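Local atomic coordinates of SIR4-interacting protein SIF2 (Saccharomyces cerevisiae, PDB entry 1R5M), a protein that antagonizes telomeric silencing in yeast and works as a transcriptional corepressor within the Set3C histone deacetylase complex. Residues Q353-D358 with I382-S387; K302-S307 with Q343-A348. One frame throughout, in Å; residues are numbered along the deposited sequence.

Contact 1. Residues Q353-D358 with I382-S387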
loop_
_atom_site.group_PDB
_atom_site.type_symbol
_atom_site.label_atom_id
_atom_site.label_comp_id
_atom_site.label_asym_id
_atom_site.label_seq_id
_atom_site.Cartn_x
_atom_site.Cartn_y
_atom_site.Cartn_z
ATOM N N GLN A 353 -4.289 -16.495 7.563
ATOM C CA GLN A 353 -3.091 -17.108 7.008
ATOM C C GLN A 353 -2.410 -16.188 6.009
ATOM O O GLN A 353 -3.069 -15.489 5.234
ATOM C CB GLN A 353 -3.420 -18.433 6.317
ATOM C CG GLN A 353 -2.185 -19.142 5.765
ATOM C CD GLN A 353 -2.447 -20.587 5.389
ATOM O OE1 GLN A 353 -3.091 -21.324 6.135
ATOM N NE2 GLN A 353 -1.927 -21.007 4.237
ATOM N N VAL A 354 -1.084 -16.187 6.045
ATOM C CA VAL A 354 -0.294 -15.392 5.118
ATOM C C VAL A 354 0.404 -16.363 4.183
ATOM O O VAL A 354 1.066 -17.299 4.632
ATOM C CB VAL A 354 0.801 -14.569 5.832
ATOM C CG1 VAL A 354 1.673 -13.856 4.797
ATOM C CG2 VAL A 354 0.169 -13.560 6.773
ATOM N N ASN A 355 0.232 -16.153 2.884
ATOM C CA ASN A 355 0.890 -16.991 1.892
ATOM C C ASN A 355 1.896 -16.127 1.158
ATOM O O ASN A 355 1.604 -14.980 0.813
ATOM C CB ASN A 355 -0.108 -17.543 0.865
ATOM C CG ASN A 355 -0.724 -18.867 1.284
ATOM O OD1 ASN A 355 -1.516 -19.450 0.540
ATOM N ND2 ASN A 355 -0.365 -19.348 2.466
ATOM N N VAL A 356 3.089 -16.665 0.944
ATOM C CA VAL A 356 4.108 -15.955 0.192
ATOM C C VAL A 356 4.279 -16.763 -1.086
ATOM O O VAL A 356 4.580 -17.960 -1.041
ATOM C CB VAL A 356 5.451 -15.885 0.943
ATOM C CG1 VAL A 356 6.483 -15.148 0.094
ATOM C CG2 VAL A 356 5.267 -15.163 2.269
ATOM N N TYR A 357 4.049 -16.113 -2.220
ATOM C CA TYR A 357 4.170 -16.755 -3.525
ATOM C C TYR A 357 5.496 -16.403 -4.183
ATOM O O TYR A 357 5.995 -15.285 -4.050
ATOM C CB TYR A 357 2.998 -16.336 -4.415
ATOM C CG TYR A 357 1.685 -16.907 -3.940
ATOM C CD1 TYR A 357 1.329 -18.222 -4.240
ATOM C CD2 TYR A 357 0.826 -16.160 -3.133
ATOM C CE1 TYR A 357 0.152 -18.781 -3.742
ATOM C CE2 TYR A 357 -0.350 -16.708 -2.632
ATOM C CZ TYR A 357 -0.680 -18.020 -2.938
ATOM O OH TYR A 357 -1.827 -18.576 -2.423
ATOM N N ASP A 358 6.066 -17.373 -4.889
ATOM C CA ASP A 358 7.345 -17.188 -5.555
ATOM C C ASP A 358 7.133 -16.905 -7.035
ATOM O O ASP A 358 6.522 -17.699 -7.753
ATOM C CB ASP A 358 8.199 -18.443 -5.362
ATOM C CG ASP A 358 9.580 -18.310 -5.962
ATOM O OD1 ASP A 358 10.046 -17.167 -6.160
ATOM O OD2 ASP A 358 10.208 -19.357 -6.220
ATOM N N ILE A 382 0.810 -20.370 -9.422
ATOM C CA ILE A 382 1.854 -19.529 -8.846
ATOM C C ILE A 382 2.390 -20.339 -7.667
ATOM O O ILE A 382 1.666 -20.603 -6.712
ATOM C CB ILE A 382 1.310 -18.178 -8.335
ATOM C CG1 ILE A 382 0.622 -17.420 -9.474
ATOM C CG2 ILE A 382 2.464 -17.333 -7.800
ATOM C CD1 ILE A 382 0.006 -16.101 -9.047
ATOM N N PRO A 383 3.665 -20.747 -7.726
ATOM C CA PRO A 383 4.283 -21.539 -6.657
ATOM C C PRO A 383 4.133 -20.947 -5.261
ATOM O O PRO A 383 4.393 -19.766 -5.055
ATOM C CB PRO A 383 5.747 -21.615 -7.084
ATOM C CG PRO A 383 5.670 -21.541 -8.580
ATOM C CD PRO A 383 4.644 -20.454 -8.789
ATOM N N LEU A 384 3.701 -21.771 -4.311
ATOM C CA LEU A 384 3.556 -21.329 -2.930
ATOM C C LEU A 384 4.919 -21.516 -2.271
ATOM O O LEU A 384 5.411 -22.637 -2.141
ATOM C CB LEU A 384 2.501 -22.159 -2.198
ATOM C CG LEU A 384 2.306 -21.811 -0.719
ATOM C CD1 LEU A 384 1.914 -20.341 -0.573
ATOM C CD2 LEU A 384 1.230 -22.712 -0.125
ATOM N N TYR A 385 5.528 -20.411 -1.861
ATOM C CA TYR A 385 6.848 -20.447 -1.247
ATOM C C TYR A 385 6.818 -20.732 0.248
ATOM O O TYR A 385 7.611 -21.533 0.756
ATOM C CB TYR A 385 7.549 -19.108 -1.496
ATOM C CG TYR A 385 8.973 -19.028 -0.998
ATOM C CD1 TYR A 385 9.986 -19.772 -1.599
ATOM C CD2 TYR A 385 9.313 -18.192 0.067
ATOM C CE1 TYR A 385 11.301 -19.686 -1.155
ATOM C CE2 TYR A 385 10.625 -18.100 0.519
ATOM C CZ TYR A 385 11.613 -18.848 -0.098
ATOM O OH TYR A 385 12.913 -18.754 0.340
ATOM N N ALA A 386 5.904 -20.073 0.951
ATOM C CA ALA A 386 5.809 -20.235 2.394
ATOM C C ALA A 386 4.459 -19.782 2.925
ATOM O O ALA A 386 3.723 -19.065 2.250
ATOM C CB ALA A 386 6.920 -19.436 3.063
ATOM N N SER A 387 4.141 -20.211 4.144
ATOM C CA SER A 387 2.886 -19.844 4.790
ATOM C C SER A 387 3.101 -19.572 6.274
ATOM O O SER A 387 3.994 -20.150 6.901
ATOM C CB SER A 387 1.852 -20.965 4.639
ATOM O OG SER A 387 1.535 -21.218 3.284
#

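Contact 2. Residues K302-S307 with Q343-A348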
loop_
_atom_site.group_PDB
_atom_site.type_symbol
_atom_site.label_atom_id
_atom_site.label_comp_id
_atom_site.label_asym_id
_atom_site.label_seq_id
_atom_site.Cartn_x
_atom_site.Cartn_y
_atom_site.Cartn_z
ATOM N N LYS A 302 4.847 -7.203 -16.413
ATOM C CA LYS A 302 3.793 -7.951 -15.740
ATOM C C LYS A 302 3.228 -7.182 -14.555
ATOM O O LYS A 302 3.870 -6.277 -14.029
ATOM C CB LYS A 302 4.340 -9.288 -15.216
ATOM C CG LYS A 302 5.021 -10.170 -16.254
ATOM C CD LYS A 302 5.559 -11.443 -15.607
ATOM C CE LYS A 302 6.387 -12.260 -16.588
ATOM N NZ LYS A 302 7.624 -11.538 -17.010
ATOM N N VAL A 303 2.013 -7.546 -14.157
ATOM C CA VAL A 303 1.370 -6.962 -12.987
ATOM C C VAL A 303 0.718 -8.122 -12.251
ATOM O O VAL A 303 0.400 -9.150 -12.852
ATOM C CB VAL A 303 0.299 -5.894 -13.339
ATOM C CG1 VAL A 303 0.973 -4.667 -13.936
ATOM C CG2 VAL A 303 -0.733 -6.456 -14.298
ATOM N N ILE A 304 0.557 -7.971 -10.944
ATOM C CA ILE A 304 -0.042 -9.021 -10.136
ATOM C C ILE A 304 -1.128 -8.398 -9.276
ATOM O O ILE A 304 -1.008 -7.254 -8.833
ATOM C CB ILE A 304 1.040 -9.724 -9.268
ATOM C CG1 ILE A 304 0.447 -10.951 -8.575
ATOM C CG2 ILE A 304 1.626 -8.750 -8.252
ATOM C CD1 ILE A 304 1.504 -11.867 -7.971
ATOM N N SER A 305 -2.201 -9.148 -9.064
ATOM C CA SER A 305 -3.317 -8.654 -8.275
ATOM C C SER A 305 -3.901 -9.738 -7.387
ATOM O O SER A 305 -3.710 -10.926 -7.636
ATOM C CB SER A 305 -4.415 -8.132 -9.207
ATOM O OG SER A 305 -4.824 -9.140 -10.124
ATOM N N CYS A 306 -4.588 -9.321 -6.331
ATOM C CA CYS A 306 -5.266 -10.270 -5.458
ATOM C C CYS A 306 -6.640 -9.684 -5.173
ATOM O O CYS A 306 -6.845 -8.465 -5.239
ATOM C CB CYS A 306 -4.467 -10.572 -4.183
ATOM S SG CYS A 306 -3.996 -9.184 -3.177
ATOM N N SER A 307 -7.586 -10.552 -4.851
ATOM C CA SER A 307 -8.957 -10.110 -4.696
ATOM C C SER A 307 -9.756 -10.774 -3.591
ATOM O O SER A 307 -9.319 -11.744 -2.972
ATOM C CB SER A 307 -9.651 -10.333 -6.050
ATOM O OG SER A 307 -11.062 -10.358 -5.966
ATOM N N GLN A 343 10.286 -10.481 -6.594
ATOM C CA GLN A 343 10.302 -11.932 -6.768
ATOM C C GLN A 343 9.346 -12.690 -5.853
ATOM O O GLN A 343 9.155 -13.894 -6.014
ATOM C CB GLN A 343 11.725 -12.456 -6.553
ATOM C CG GLN A 343 12.744 -11.883 -7.530
ATOM C CD GLN A 343 12.651 -12.517 -8.903
ATOM O OE1 GLN A 343 11.565 -12.665 -9.461
ATOM N NE2 GLN A 343 13.798 -12.892 -9.458
ATOM N N LYS A 344 8.752 -11.991 -4.892
ATOM C CA LYS A 344 7.834 -12.627 -3.952
ATOM C C LYS A 344 6.600 -11.767 -3.729
ATOM O O LYS A 344 6.689 -10.541 -3.702
ATOM C CB LYS A 344 8.538 -12.851 -2.610
ATOM C CG LYS A 344 9.799 -13.714 -2.683
ATOM C CD LYS A 344 9.457 -15.181 -2.889
ATOM C CE LYS A 344 10.714 -16.045 -2.930
ATOM N NZ LYS A 344 11.559 -15.739 -4.122
ATOM N N TYR A 345 5.451 -12.412 -3.572
ATOM C CA TYR A 345 4.201 -11.695 -3.338
ATOM C C TYR A 345 3.535 -12.302 -2.111
ATOM O O TYR A 345 3.227 -13.494 -2.093
ATOM C CB TYR A 345 3.274 -11.818 -4.553
ATOM C CG TYR A 345 2.134 -10.821 -4.550
ATOM C CD1 TYR A 345 2.383 -9.453 -4.659
ATOM C CD2 TYR A 345 0.810 -11.241 -4.438
ATOM C CE1 TYR A 345 1.339 -8.524 -4.659
ATOM C CE2 TYR A 345 -0.244 -10.319 -4.436
ATOM C CZ TYR A 345 0.031 -8.964 -4.547
ATOM O OH TYR A 345 -0.999 -8.049 -4.558
ATOM N N ALA A 346 3.321 -11.481 -1.088
ATOM C CA ALA A 346 2.710 -11.942 0.153
ATOM C C ALA A 346 1.269 -11.476 0.257
ATOM O O ALA A 346 0.969 -10.307 0.017
ATOM C CB ALA A 346 3.508 -11.425 1.345
ATOM N N VAL A 347 0.376 -12.395 0.616
ATOM C CA VAL A 347 -1.036 -12.065 0.754
ATOM C C VAL A 347 -1.587 -12.513 2.099
ATOM O O VAL A 347 -1.146 -13.517 2.657
ATOM C CB VAL A 347 -1.882 -12.716 -0.360
ATOM C CG1 VAL A 347 -1.476 -12.157 -1.716
ATOM C CG2 VAL A 347 -1.715 -14.226 -0.330
ATOM N N ALA A 348 -2.545 -11.755 2.618
ATOM C CA ALA A 348 -3.168 -12.090 3.890
ATOM C C ALA A 348 -4.600 -12.525 3.627
ATOM O O ALA A 348 -5.408 -11.749 3.115
ATOM C CB ALA A 348 -3.149 -10.883 4.819
#

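Contact 1. Residues Q353-D358 with I382-S387
Ile382 meets Tyr357 at the base of its side chain: the CG2 methyl of Ile382 lies 3.6 Å from CB of Tyr357, the two side chains crossing at about a right angle. A branched residue suits this buried place, since its CG2 branch packs directly on the tyrosine. The backbone oxygen of Ile382 lies near the plane of the ring, at its edge, and accepts a hydrogen bond from the hydroxyl (OG) of Ser326. Pro383 has no N-H to give, but its carbonyl oxygen accepts a nearly straight bond from Asp358 N (2.9 Å, 169° at the hydrogen). Leu384 follows with CG anti to its backbone N (chi1 178°), which brings CD1 over one face of the Tyr357 ring, 4.3 Å from its centroid, in a CH-pi contact; the same methyl also packs against CG of Asn355 at 3.5 Å. Tyr385 and Ala386 then share one partner. Tyr385 N (2.8 Å) and Ala386 N (3.2 Å) both donate to Val356 O, so this oxygen takes two bonds where a regular strand would supply one. The Tyr385 ring runs alongside Val356, engages Lys344 in a cation-pi contact and sends its hydroxyl to Pro424 O. Ala386 returns the bond to the valine, its O accepting from Val356 N at 2.8 Å; its small methyl fits beside Val356 and against Leu39 and Lys37 of strand 37-44. At Ser387 the CA approaches Val354 O in a CA-H...O contact of 3.1 Å. Two residues facing one valine, with the register slipping by one beyond it, make a classic beta bulge in the antiparallel pairing of outer strands in a WD40 beta-propeller.

Contact 2. Residues K302-S307 with Q343-A348
Tyr345 presents one face of its ring to Ile304 and its edge to Cys306, joining strands of two successive WD repeats, the sixth and the seventh, in this beta-propeller. The strands run almost parallel, 9° apart, but their axes stay 9.1 Å from each other at closest, too far for backbone pairing, so side chains fill the space between them. The Ile304 and Tyr345 side chains overlap along their lengths, each pointing toward the other's backbone. The Tyr345 ring leaves CB on the far side from the main-chain nitrogen (chi1 -165°) and reaches across to the neighbouring strand. There CG2 of Ile304 sits over the ring face, 3.9 Å from the centroid, in a CH-pi contact, while CD1, on the same side, reaches the rim, 3.6 Å from Tyr345 CG. A beta-branched, apolar residue fits here because one arm can lie over the ring and the other at its rim. Val312 of the next strand, 311-316, packs against Ile304, Tyr345 and Val347, adding to the apolar layer between the blades. Ser305 faces away from this layer, and its hydroxyl bonds to His288 and Trp315. Cys306 is compact enough to pack beside both the tyrosine and the valine: SG makes a sulfur-aromatic contact at the ring's edge, 5.3 Å from the Tyr345 centroid, and lies 4.2 Å from CG1 of Val347.

Overall arrangement
Contacts 1 and 2 have centres about 10 Å apart and follow in series along the chain, contact 2 closing before contact 1 opens. Strands 344-349 and 354-358, consecutive in sequence and antiparallel neighbours, connect them: Tyr357 N lies 2.7 Å from Tyr345 O, and Asn355 O 2.9 Å from Val347 N, both probable hydrogen bonds. Contact 2 packs the seventh WD repeat against the sixth, whereas contact 1 continues outward by backbone pairing to strand 380-388. A salt bridge between Lys344 NZ, from contact 2, and Asp358 OD1, from contact 1, also ties the two. Together they show a propeller's two modes of cohesion, strand pairing within a blade and side-chain packing between blades.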